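Long-range contact in enterotoxin type A (Staphylococcus aureus, PDB 1DYQ), which acts as a zinc-binding superantigen toxin, binding MHC class II and T-cell receptor molecules to activate T cells and causing staphylococcal food poisoning: residues Leu24-Lys36 with Leu158-Asn172. The protein carries 3 engineered substitutions. Sequence-based numbering, arbitrary orientation. Where two conformers were deposited one is given.
Sequences LGNLKQIYYYNEK and LQARRYLQEKYNLYN
Arg-161 CD sits over the centre of one face of Tyr-31; the arginine chain stays extended to NE, and its guanidinium lies nearly parallel to the ring (planes 14° apart), with Tyr-31 OH over one face, 3.4 Å from Arg-161 CZ. That hydroxyl bonds to Tyr-214, while Asp-157 forms a salt bridge with Arg-161. Tyr-171 is sandwiched: Leu-170 CD2 on one face, Leu-27 CB 3.7 Å from the ring centroid on the other, with Leu-24 CD1 at the edge. Arg-161 NH1 and Leu-199 O hold its hydroxyl. Gln-165 CG packs over one face of Tyr-32, towards the rim; at the edge, Tyr-32 OH donates to Glu-166 OE1 (2.7 Å), which is met on the syn side of the carboxylate, though well out of its plane.

Gln-165 bends at chi2, which brings its amide to Tyr-171 N, bonded to OE1 at 2.7 Å. Lys-28, CG anti to the backbone N and extended beyond, reaches Asn-172 OD1 with NZ (2.9 Å). Arg-162 NH1 donates to Tyr-32 O (2.9 Å, 142° at hydrogen), and water 1 bridges Tyr-31 O and Leu-158 O.

The axes of helix segments 24-32 and 158-168 approach to 9.0 Å, with 119° between their N-to-C directions. This is interdomain packing of the staphylococcal/streptococcal superantigen fold: helix 24-32, at the start of the OB-fold part of the chain, lies against helix 158-168 of the beta-grasp domain.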
ATOM      1  N   LEU A  24       4.001 -15.418  -5.562  1.00 14.68           N
ATOM      2  CA  LEU A  24       2.624 -15.412  -5.024  1.00 13.82           C
ATOM      3  C   LEU A  24       2.640 -15.412  -3.508  1.00 14.08           C
ATOM      4  O   LEU A  24       1.872 -14.728  -2.848  1.00 15.52           O
ATOM      5  CB  LEU A  24       1.898 -16.641  -5.567  0.50 17.09           C
ATOM      6  CG  LEU A  24       0.415 -16.556  -5.842  0.50 18.13           C
ATOM      7  CD1 LEU A  24       0.041 -15.320  -6.632  0.50 17.21           C
ATOM      8  CD2 LEU A  24      -0.070 -17.826  -6.555  0.50 16.72           C
ATOM      9  N   GLY A  25       3.560 -16.209  -2.957  1.00 13.95           N
ATOM     10  CA  GLY A  25       3.733 -16.274  -1.512  1.00 13.61           C
ATOM     11  C   GLY A  25       4.146 -14.889  -0.968  1.00 11.49           C
ATOM     12  O   GLY A  25       3.654 -14.544   0.104  1.00 12.11           O
ATOM     13  N   ASN A  26       5.045 -14.198  -1.644  1.00 11.87           N
ATOM     14  CA  ASN A  26       5.452 -12.867  -1.184  1.00 11.40           C
ATOM     15  C   ASN A  26       4.292 -11.876  -1.265  1.00 12.88           C
ATOM     16  O   ASN A  26       4.105 -11.055  -0.377  1.00 13.18           O
ATOM     17  CB  ASN A  26       6.647 -12.330  -1.922  1.00 11.84           C
ATOM     18  CG  ASN A  26       7.933 -13.124  -1.658  1.00 13.59           C
ATOM     19  OD1 ASN A  26       8.003 -13.754  -0.590  1.00 15.83           O
ATOM     20  ND2 ASN A  26       8.865 -13.021  -2.557  1.00 15.89           N
ATOM     21  N   LEU A  27       3.534 -11.928  -2.377  1.00 12.78           N
ATOM     22  CA  LEU A  27       2.397 -11.004  -2.500  1.00 13.68           C
ATOM     23  C   LEU A  27       1.357 -11.243  -1.450  1.00 10.67           C
ATOM     24  O   LEU A  27       0.773 -10.320  -0.863  1.00 11.26           O
ATOM     25  CB  LEU A  27       1.772 -11.163  -3.915  1.00 12.48           C
ATOM     26  CG  LEU A  27       2.500 -10.399  -5.010  1.00 14.05           C
ATOM     27  CD1 LEU A  27       2.213 -11.027  -6.381  1.00 13.81           C
ATOM     28  CD2 LEU A  27       2.144  -8.933  -4.985  1.00 15.01           C
ATOM     29  N   LYS A  28       1.032 -12.534  -1.155  1.00 10.49           N
ATOM     30  CA  LYS A  28       0.070 -12.829  -0.127  1.00 10.95           C
ATOM     31  C   LYS A  28       0.522 -12.354   1.245  1.00 12.68           C
ATOM     32  O   LYS A  28      -0.212 -11.806   2.030  1.00 12.79           O
ATOM     33  CB  LYS A  28      -0.232 -14.341  -0.058  1.00 12.69           C
ATOM     34  CG  LYS A  28      -1.372 -14.648   0.892  1.00 13.19           C
ATOM     35  CD  LYS A  28      -1.788 -16.124   0.758  1.00 14.41           C
ATOM     36  CE  LYS A  28      -2.808 -16.457   1.840  1.00 17.32           C
ATOM     37  NZ  LYS A  28      -3.145 -17.920   1.826  1.00 19.39           N
ATOM     38  N   GLN A  29       1.869 -12.556   1.489  1.00 12.14           N
ATOM     39  CA  GLN A  29       2.366 -12.062   2.789  1.00 11.58           C
ATOM     40  C   GLN A  29       2.250 -10.553   2.907  1.00 10.25           C
ATOM     41  O   GLN A  29       1.774 -10.064   3.940  1.00 11.75           O
ATOM     42  CB  GLN A  29       3.859 -12.476   2.913  1.00 12.21           C
ATOM     43  CG  GLN A  29       4.454 -11.914   4.234  1.00 13.10           C
ATOM     44  CD  GLN A  29       5.929 -12.297   4.335  1.00 15.49           C
ATOM     45  OE1 GLN A  29       6.628 -12.383   3.356  1.00 17.15           O
ATOM     46  NE2 GLN A  29       6.368 -12.548   5.577  1.00 16.17           N
ATOM     47  N   ILE A  30       2.650  -9.819   1.876  1.00 11.77           N
ATOM     48  CA  ILE A  30       2.706  -8.348   2.001  1.00 13.05           C
ATOM     49  C   ILE A  30       1.350  -7.718   2.002  1.00 12.41           C
ATOM     50  O   ILE A  30       1.130  -6.655   2.582  1.00 14.87           O
ATOM     51  CB  ILE A  30       3.660  -7.742   0.977  1.00 17.39           C
ATOM     52  CG1 ILE A  30       4.208  -6.378   1.389  1.00 21.68           C
ATOM     53  CG2 ILE A  30       2.993  -7.611  -0.389  1.00 16.43           C
ATOM     54  CD1 ILE A  30       3.974  -5.939   2.781  1.00 28.82           C
ATOM     55  N   TYR A  31       0.307  -8.403   1.420  1.00 11.06           N
ATOM     56  CA  TYR A  31      -1.041  -7.832   1.482  1.00  9.79           C
ATOM     57  C   TYR A  31      -1.972  -8.521   2.416  1.00 11.17           C
ATOM     58  O   TYR A  31      -3.142  -8.045   2.591  1.00 13.10           O
ATOM     59  CB  TYR A  31      -1.648  -7.845   0.030  1.00 10.91           C
ATOM     60  CG  TYR A  31      -0.970  -6.806  -0.819  1.00  9.14           C
ATOM     61  CD1 TYR A  31      -1.194  -5.439  -0.533  1.00 10.09           C
ATOM     62  CD2 TYR A  31      -0.151  -7.098  -1.885  1.00  9.96           C
ATOM     63  CE1 TYR A  31      -0.577  -4.463  -1.286  1.00 11.19           C
ATOM     64  CE2 TYR A  31       0.457  -6.138  -2.642  1.00 11.13           C
ATOM     65  CZ  TYR A  31       0.264  -4.793  -2.333  1.00  9.73           C
ATOM     66  OH  TYR A  31       0.831  -3.816  -3.088  1.00 11.94           O
ATOM     67  N   TYR A  32      -1.613  -9.593   3.114  1.00 11.61           N
ATOM     68  CA  TYR A  32      -2.519 -10.305   3.988  1.00 12.20           C
ATOM     69  C   TYR A  32      -1.900 -10.773   5.308  1.00 11.04           C
ATOM     70  O   TYR A  32      -2.633 -10.938   6.263  1.00 14.36           O
ATOM     71  CB  TYR A  32      -3.076 -11.513   3.206  1.00 14.01           C
ATOM     72  CG  TYR A  32      -4.244 -12.226   3.828  1.00 16.40           C
ATOM     73  CD1 TYR A  32      -5.475 -11.603   3.966  1.00 17.60           C
ATOM     74  CD2 TYR A  32      -4.110 -13.558   4.215  1.00 18.02           C
ATOM     75  CE1 TYR A  32      -6.555 -12.290   4.521  1.00 20.48           C
ATOM     76  CE2 TYR A  32      -5.187 -14.242   4.772  1.00 20.24           C
ATOM     77  CZ  TYR A  32      -6.380 -13.591   4.930  1.00 22.17           C
ATOM     78  OH  TYR A  32      -7.444 -14.284   5.485  1.00 25.41           O
ATOM     79  N   TYR A  33      -0.569 -10.880   5.347  1.00 12.72           N
ATOM     80  CA  TYR A  33       0.081 -11.292   6.619  1.00 13.34           C
ATOM     81  C   TYR A  33       1.114 -10.218   7.015  1.00 14.51           C
ATOM     82  O   TYR A  33       2.106 -10.524   7.690  1.00 19.26           O
ATOM     83  CB  TYR A  33       0.787 -12.617   6.447  1.00 14.33           C
ATOM     84  CG  TYR A  33      -0.089 -13.810   6.120  1.00 14.48           C
ATOM     85  CD1 TYR A  33      -1.145 -14.169   6.921  1.00 15.69           C
ATOM     86  CD2 TYR A  33       0.201 -14.573   4.991  1.00 15.75           C
ATOM     87  CE1 TYR A  33      -1.934 -15.277   6.611  1.00 15.59           C
ATOM     88  CE2 TYR A  33      -0.558 -15.705   4.693  1.00 17.64           C
ATOM     89  CZ  TYR A  33      -1.615 -16.017   5.495  1.00 16.62           C
ATOM     90  OH  TYR A  33      -2.362 -17.159   5.206  1.00 19.98           O
ATOM     91  N   ASN A  34       0.831  -8.987   6.698  1.00 12.28           N
ATOM     92  CA  ASN A  34       1.768  -7.885   6.919  1.00 11.95           C
ATOM     93  C   ASN A  34       1.707  -7.326   8.343  1.00 13.14           C
ATOM     94  O   ASN A  34       0.948  -7.724   9.196  1.00 16.08           O
ATOM     95  CB  ASN A  34       1.542  -6.782   5.900  1.00 12.41           C
ATOM     96  CG  ASN A  34       0.187  -6.125   5.949  1.00 12.97           C
ATOM     97  OD1 ASN A  34      -0.466  -6.045   6.984  1.00 15.42           O
ATOM     98  ND2 ASN A  34      -0.273  -5.560   4.815  1.00 13.50           N
ATOM     99  N   GLU A  35       2.668  -6.408   8.586  1.00 12.82           N
ATOM    100  CA  GLU A  35       2.730  -5.673   9.852  1.00 13.64           C
ATOM    101  C   GLU A  35       2.706  -4.181   9.490  1.00 11.91           C
ATOM    102  O   GLU A  35       3.493  -3.767   8.606  1.00 12.09           O
ATOM    103  CB  GLU A  35       4.063  -5.953  10.587  1.00 14.75           C
ATOM    104  CG  GLU A  35       4.250  -7.428  10.956  1.00 16.15           C
ATOM    105  CD  GLU A  35       5.451  -7.616  11.896  1.00 18.89           C
ATOM    106  OE1 GLU A  35       6.581  -7.357  11.489  1.00 19.21           O
ATOM    107  OE2 GLU A  35       5.204  -8.056  13.043  1.00 28.12           O
ATOM    108  N   LYS A  36       1.757  -3.430  10.030  1.00 11.76           N
ATOM    109  CA  LYS A  36       1.595  -2.045   9.628  1.00 11.76           C
ATOM    110  C   LYS A  36       1.830  -1.022  10.729  1.00 12.90           C
ATOM    111  O   LYS A  36       1.504  -1.269  11.912  1.00 15.20           O
ATOM    112  CB  LYS A  36       0.128  -1.840   9.115  1.00 13.88           C
ATOM    113  CG  LYS A  36      -0.087  -2.556   7.779  1.00 15.62           C
ATOM    114  CD  LYS A  36      -1.540  -2.323   7.305  1.00 18.35           C
ATOM    115  CE  LYS A  36      -2.544  -3.015   8.190  1.00 19.89           C
ATOM    116  NZ  LYS A  36      -2.305  -4.474   8.341  1.00 21.54           N
ATOM    117  N   LEU A 158      -3.592  -1.125   0.461  1.00 12.35           N
ATOM    118  CA  LEU A 158      -3.468  -2.189   1.458  1.00 10.29           C
ATOM    119  C   LEU A 158      -4.847  -2.693   1.874  1.00 10.77           C
ATOM    120  O   LEU A 158      -5.077  -3.895   2.015  1.00 12.44           O
ATOM    121  CB  LEU A 158      -2.688  -1.664   2.677  1.00 12.22           C
ATOM    122  CG  LEU A 158      -1.184  -1.468   2.431  1.00 11.79           C
ATOM    123  CD1 LEU A 158      -0.580  -0.719   3.651  1.00 13.13           C
ATOM    124  CD2 LEU A 158      -0.498  -2.815   2.241  1.00 12.18           C
ATOM    125  N   GLN A 159      -5.782  -1.759   2.109  1.00 11.20           N
ATOM    126  CA  GLN A 159      -7.104  -2.173   2.557  1.00 12.45           C
ATOM    127  C   GLN A 159      -7.828  -2.920   1.424  1.00 11.72           C
ATOM    128  O   GLN A 159      -8.411  -3.977   1.733  1.00 13.31           O
ATOM    129  CB  GLN A 159      -7.959  -1.014   3.021  1.00 12.05           C
ATOM    130  CG  GLN A 159      -7.469  -0.318   4.295  1.00 13.54           C
ATOM    131  CD  GLN A 159      -8.378   0.904   4.558  1.00 12.46           C
ATOM    132  OE1 GLN A 159      -9.506   0.711   4.991  1.00 13.83           O
ATOM    133  NE2 GLN A 159      -7.830   2.067   4.328  1.00 13.33           N
ATOM    134  N   ALA A 160      -7.708  -2.419   0.221  1.00 12.32           N
ATOM    135  CA  ALA A 160      -8.431  -3.083  -0.901  1.00 12.39           C
ATOM    136  C   ALA A 160      -7.905  -4.464  -1.174  1.00 13.25           C
ATOM    137  O   ALA A 160      -8.675  -5.436  -1.244  1.00 12.74           O
ATOM    138  CB  ALA A 160      -8.364  -2.217  -2.152  1.00 11.43           C
ATOM    139  N   ARG A 161      -6.558  -4.619  -1.221  1.00 11.85           N
ATOM    140  CA  ARG A 161      -6.020  -5.944  -1.510  1.00 12.58           C
ATOM    141  C   ARG A 161      -6.187  -6.918  -0.392  1.00 11.62           C
ATOM    142  O   ARG A 161      -6.315  -8.129  -0.650  1.00 12.44           O
ATOM    143  CB  ARG A 161      -4.544  -5.833  -1.953  1.00 12.44           C
ATOM    144  CG  ARG A 161      -4.362  -4.928  -3.157  1.00  9.87           C
ATOM    145  CD  ARG A 161      -3.089  -5.311  -3.918  1.00  9.04           C
ATOM    146  NE  ARG A 161      -2.563  -4.205  -4.649  1.00 10.96           N
ATOM    147  CZ  ARG A 161      -1.542  -4.212  -5.505  1.00 12.45           C
ATOM    148  NH1 ARG A 161      -0.956  -5.353  -5.840  1.00 12.75           N
ATOM    149  NH2 ARG A 161      -1.101  -3.072  -6.022  1.00 11.11           N
ATOM    150  N   ARG A 162      -6.300  -6.492   0.876  1.00 11.88           N
ATOM    151  CA  ARG A 162      -6.556  -7.405   1.969  1.00 12.82           C
ATOM    152  C   ARG A 162      -7.956  -8.053   1.785  1.00 13.81           C
ATOM    153  O   ARG A 162      -8.067  -9.255   1.867  1.00 13.87           O
ATOM    154  CB  ARG A 162      -6.518  -6.735   3.339  1.00 13.64           C
ATOM    155  CG  ARG A 162      -6.818  -7.692   4.490  1.00 13.59           C
ATOM    156  CD  ARG A 162      -6.602  -6.992   5.850  1.00 14.81           C
ATOM    157  NE  ARG A 162      -5.160  -6.860   6.057  1.00 15.15           N
ATOM    158  CZ  ARG A 162      -4.348  -7.828   6.424  1.00 15.18           C
ATOM    159  NH1 ARG A 162      -4.781  -9.039   6.695  1.00 15.77           N
ATOM    160  NH2 ARG A 162      -3.030  -7.571   6.475  1.00 17.08           N
ATOM    161  N   TYR A 163      -8.883  -7.198   1.341  1.00 12.90           N
ATOM    162  CA  TYR A 163     -10.246  -7.722   1.044  1.00 15.32           C
ATOM    163  C   TYR A 163     -10.197  -8.631  -0.167  1.00 13.58           C
ATOM    164  O   TYR A 163     -10.880  -9.699  -0.132  1.00 14.83           O
ATOM    165  CB  TYR A 163     -11.175  -6.525   0.793  1.00 14.77           C
ATOM    166  CG  TYR A 163     -12.549  -6.964   0.262  1.00 16.51           C
ATOM    167  CD1 TYR A 163     -13.478  -7.520   1.104  1.00 21.13           C
ATOM    168  CD2 TYR A 163     -12.811  -6.814  -1.089  1.00 18.82           C
ATOM    169  CE1 TYR A 163     -14.721  -7.925   0.603  1.00 21.59           C
ATOM    170  CE2 TYR A 163     -14.049  -7.249  -1.597  1.00 22.89           C
ATOM    171  CZ  TYR A 163     -14.967  -7.777  -0.739  1.00 22.96           C
ATOM    172  OH  TYR A 163     -16.209  -8.169  -1.239  1.00 25.89           O
ATOM    173  N   LEU A 164      -9.441  -8.326  -1.196  1.00 13.55           N
ATOM    174  CA  LEU A 164      -9.372  -9.204  -2.372  1.00 14.50           C
ATOM    175  C   LEU A 164      -8.819 -10.558  -1.988  1.00 16.03           C
ATOM    176  O   LEU A 164      -9.231 -11.583  -2.533  1.00 14.41           O
ATOM    177  CB  LEU A 164      -8.613  -8.593  -3.518  1.00 12.47           C
ATOM    178  CG  LEU A 164      -9.153  -7.264  -4.074  1.00 11.85           C
ATOM    179  CD1 LEU A 164      -8.292  -6.736  -5.190  1.00 13.33           C
ATOM    180  CD2 LEU A 164     -10.619  -7.463  -4.536  1.00 15.34           C
ATOM    181  N   GLN A 165      -7.828 -10.586  -1.093  1.00 14.06           N
ATOM    182  CA  GLN A 165      -7.324 -11.897  -0.636  1.00 13.66           C
ATOM    183  C   GLN A 165      -8.390 -12.641   0.128  1.00 14.43           C
ATOM    184  O   GLN A 165      -8.608 -13.852  -0.115  1.00 15.31           O
ATOM    185  CB  GLN A 165      -6.067 -11.646   0.260  1.00 12.55           C
ATOM    186  CG  GLN A 165      -5.450 -12.982   0.709  1.00 12.29           C
ATOM    187  CD  GLN A 165      -4.942 -13.788  -0.472  1.00 13.30           C
ATOM    188  OE1 GLN A 165      -4.376 -13.314  -1.430  1.00 17.11           O
ATOM    189  NE2 GLN A 165      -5.195 -15.111  -0.368  1.00 17.46           N
ATOM    190  N   GLU A 166      -9.079 -12.027   1.050  1.00 14.10           N
ATOM    191  CA  GLU A 166     -10.067 -12.640   1.894  1.00 17.25           C
ATOM    192  C   GLU A 166     -11.270 -13.159   1.089  1.00 19.04           C
ATOM    193  O   GLU A 166     -11.715 -14.282   1.328  1.00 20.10           O
ATOM    194  CB  GLU A 166     -10.601 -11.631   2.935  1.00 20.93           C
ATOM    195  CG  GLU A 166     -11.485 -12.338   3.980  1.00 27.58           C
ATOM    196  CD  GLU A 166     -10.646 -13.351   4.758  1.00 30.56           C
ATOM    197  OE1 GLU A 166      -9.724 -12.908   5.466  1.00 32.10           O
ATOM    198  OE2 GLU A 166     -10.883 -14.564   4.606  1.00 33.18           O
ATOM    199  N   LYS A 167     -11.734 -12.342   0.166  1.00 17.63           N
ATOM    200  CA  LYS A 167     -12.960 -12.691  -0.583  1.00 18.41           C
ATOM    201  C   LYS A 167     -12.674 -13.527  -1.791  1.00 17.21           C
ATOM    202  O   LYS A 167     -13.463 -14.489  -2.061  1.00 19.82           O
ATOM    203  CB  LYS A 167     -13.707 -11.405  -0.939  1.00 20.73           C
ATOM    204  CG  LYS A 167     -14.943 -11.608  -1.812  1.00 23.80           C
ATOM    205  CD  LYS A 167     -16.091 -12.166  -0.986  1.00 29.68           C
ATOM    206  CE  LYS A 167     -17.405 -12.069  -1.765  1.00 30.72           C
ATOM    207  NZ  LYS A 167     -18.562 -12.313  -0.841  1.00 35.84           N
ATOM    208  N   TYR A 168     -11.655 -13.261  -2.570  1.00 15.81           N
ATOM    209  CA  TYR A 168     -11.351 -13.951  -3.796  1.00 15.85           C
ATOM    210  C   TYR A 168     -10.087 -14.784  -3.778  1.00 18.01           C
ATOM    211  O   TYR A 168      -9.768 -15.417  -4.809  1.00 18.57           O
ATOM    212  CB  TYR A 168     -11.245 -12.939  -4.970  1.00 17.50           C
ATOM    213  CG  TYR A 168     -12.523 -12.151  -5.149  1.00 20.95           C
ATOM    214  CD1 TYR A 168     -13.580 -12.723  -5.857  1.00 23.28           C
ATOM    215  CD2 TYR A 168     -12.720 -10.913  -4.551  1.00 19.24           C
ATOM    216  CE1 TYR A 168     -14.777 -12.034  -5.999  1.00 22.21           C
ATOM    217  CE2 TYR A 168     -13.913 -10.237  -4.675  1.00 20.68           C
ATOM    218  CZ  TYR A 168     -14.941 -10.812  -5.406  1.00 22.54           C
ATOM    219  OH  TYR A 168     -16.135 -10.140  -5.528  1.00 22.64           O
ATOM    220  N   ASN A 169      -9.376 -14.877  -2.658  1.00 15.75           N
ATOM    221  CA  ASN A 169      -8.117 -15.646  -2.619  1.00 16.43           C
ATOM    222  C   ASN A 169      -7.163 -15.198  -3.694  1.00 15.22           C
ATOM    223  O   ASN A 169      -6.439 -15.951  -4.343  1.00 15.89           O
ATOM    224  CB  ASN A 169      -8.402 -17.160  -2.768  1.00 17.11           C
ATOM    225  CG  ASN A 169      -9.332 -17.668  -1.708  1.00 23.00           C
ATOM    226  OD1 ASN A 169      -9.240 -17.344  -0.539  1.00 22.61           O
ATOM    227  ND2 ASN A 169     -10.286 -18.527  -2.126  1.00 27.55           N
ATOM    228  N   LEU A 170      -6.990 -13.871  -3.844  1.00 15.05           N
ATOM    229  CA  LEU A 170      -6.257 -13.285  -4.934  1.00 15.30           C
ATOM    230  C   LEU A 170      -4.865 -13.818  -5.173  1.00 13.48           C
ATOM    231  O   LEU A 170      -4.415 -14.088  -6.288  1.00 13.20           O
ATOM    232  CB  LEU A 170      -6.199 -11.747  -4.704  1.00 15.40           C
ATOM    233  CG  LEU A 170      -5.512 -10.947  -5.773  1.00 15.79           C
ATOM    234  CD1 LEU A 170      -6.279 -10.948  -7.105  1.00 16.28           C
ATOM    235  CD2 LEU A 170      -5.320  -9.493  -5.310  1.00 15.59           C
ATOM    236  N   TYR A 171      -4.104 -13.948  -4.056  1.00 14.01           N
ATOM    237  CA  TYR A 171      -2.721 -14.386  -4.166  1.00 13.97           C
ATOM    238  C   TYR A 171      -2.506 -15.792  -3.691  1.00 16.09           C
ATOM    239  O   TYR A 171      -1.375 -16.205  -3.401  1.00 16.85           O
ATOM    240  CB  TYR A 171      -1.792 -13.362  -3.512  1.00 14.09           C
ATOM    241  CG  TYR A 171      -1.807 -11.989  -4.147  1.00 11.62           C
ATOM    242  CD1 TYR A 171      -1.576 -11.805  -5.503  1.00 12.12           C
ATOM    243  CD2 TYR A 171      -2.075 -10.866  -3.364  1.00 12.41           C
ATOM    244  CE1 TYR A 171      -1.591 -10.537  -6.078  1.00 12.30           C
ATOM    245  CE2 TYR A 171      -2.067  -9.595  -3.930  1.00 12.23           C
ATOM    246  CZ  TYR A 171      -1.830  -9.445  -5.273  1.00 11.46           C
ATOM    247  OH  TYR A 171      -1.842  -8.191  -5.839  1.00 12.67           O
ATOM    248  N   ASN A 172      -3.594 -16.584  -3.658  1.00 16.40           N
ATOM    249  CA  ASN A 172      -3.460 -18.021  -3.424  1.00 15.98           C
ATOM    250  C   ASN A 172      -3.026 -18.702  -4.718  1.00 17.86           C
ATOM    251  O   ASN A 172      -3.286 -18.206  -5.821  1.00 17.80           O
ATOM    252  CB  ASN A 172      -4.788 -18.656  -2.986  1.00 16.96           C
ATOM    253  CG  ASN A 172      -5.013 -18.575  -1.503  1.00 19.09           C
ATOM    254  OD1 ASN A 172      -4.308 -17.796  -0.827  1.00 20.20           O
ATOM    255  ND2 ASN A 172      -5.967 -19.320  -0.972  1.00 18.10           N
TER
HETATM  256  O   HOH W   1      -2.942  -5.330   2.732  1.00 15.66           O
HETATM  257  O   HOH W   2      -1.659  -8.763   8.648  1.00 19.12           O
HETATM  258  O   HOH W   3      -3.327  -4.685   5.296  1.00 15.49           O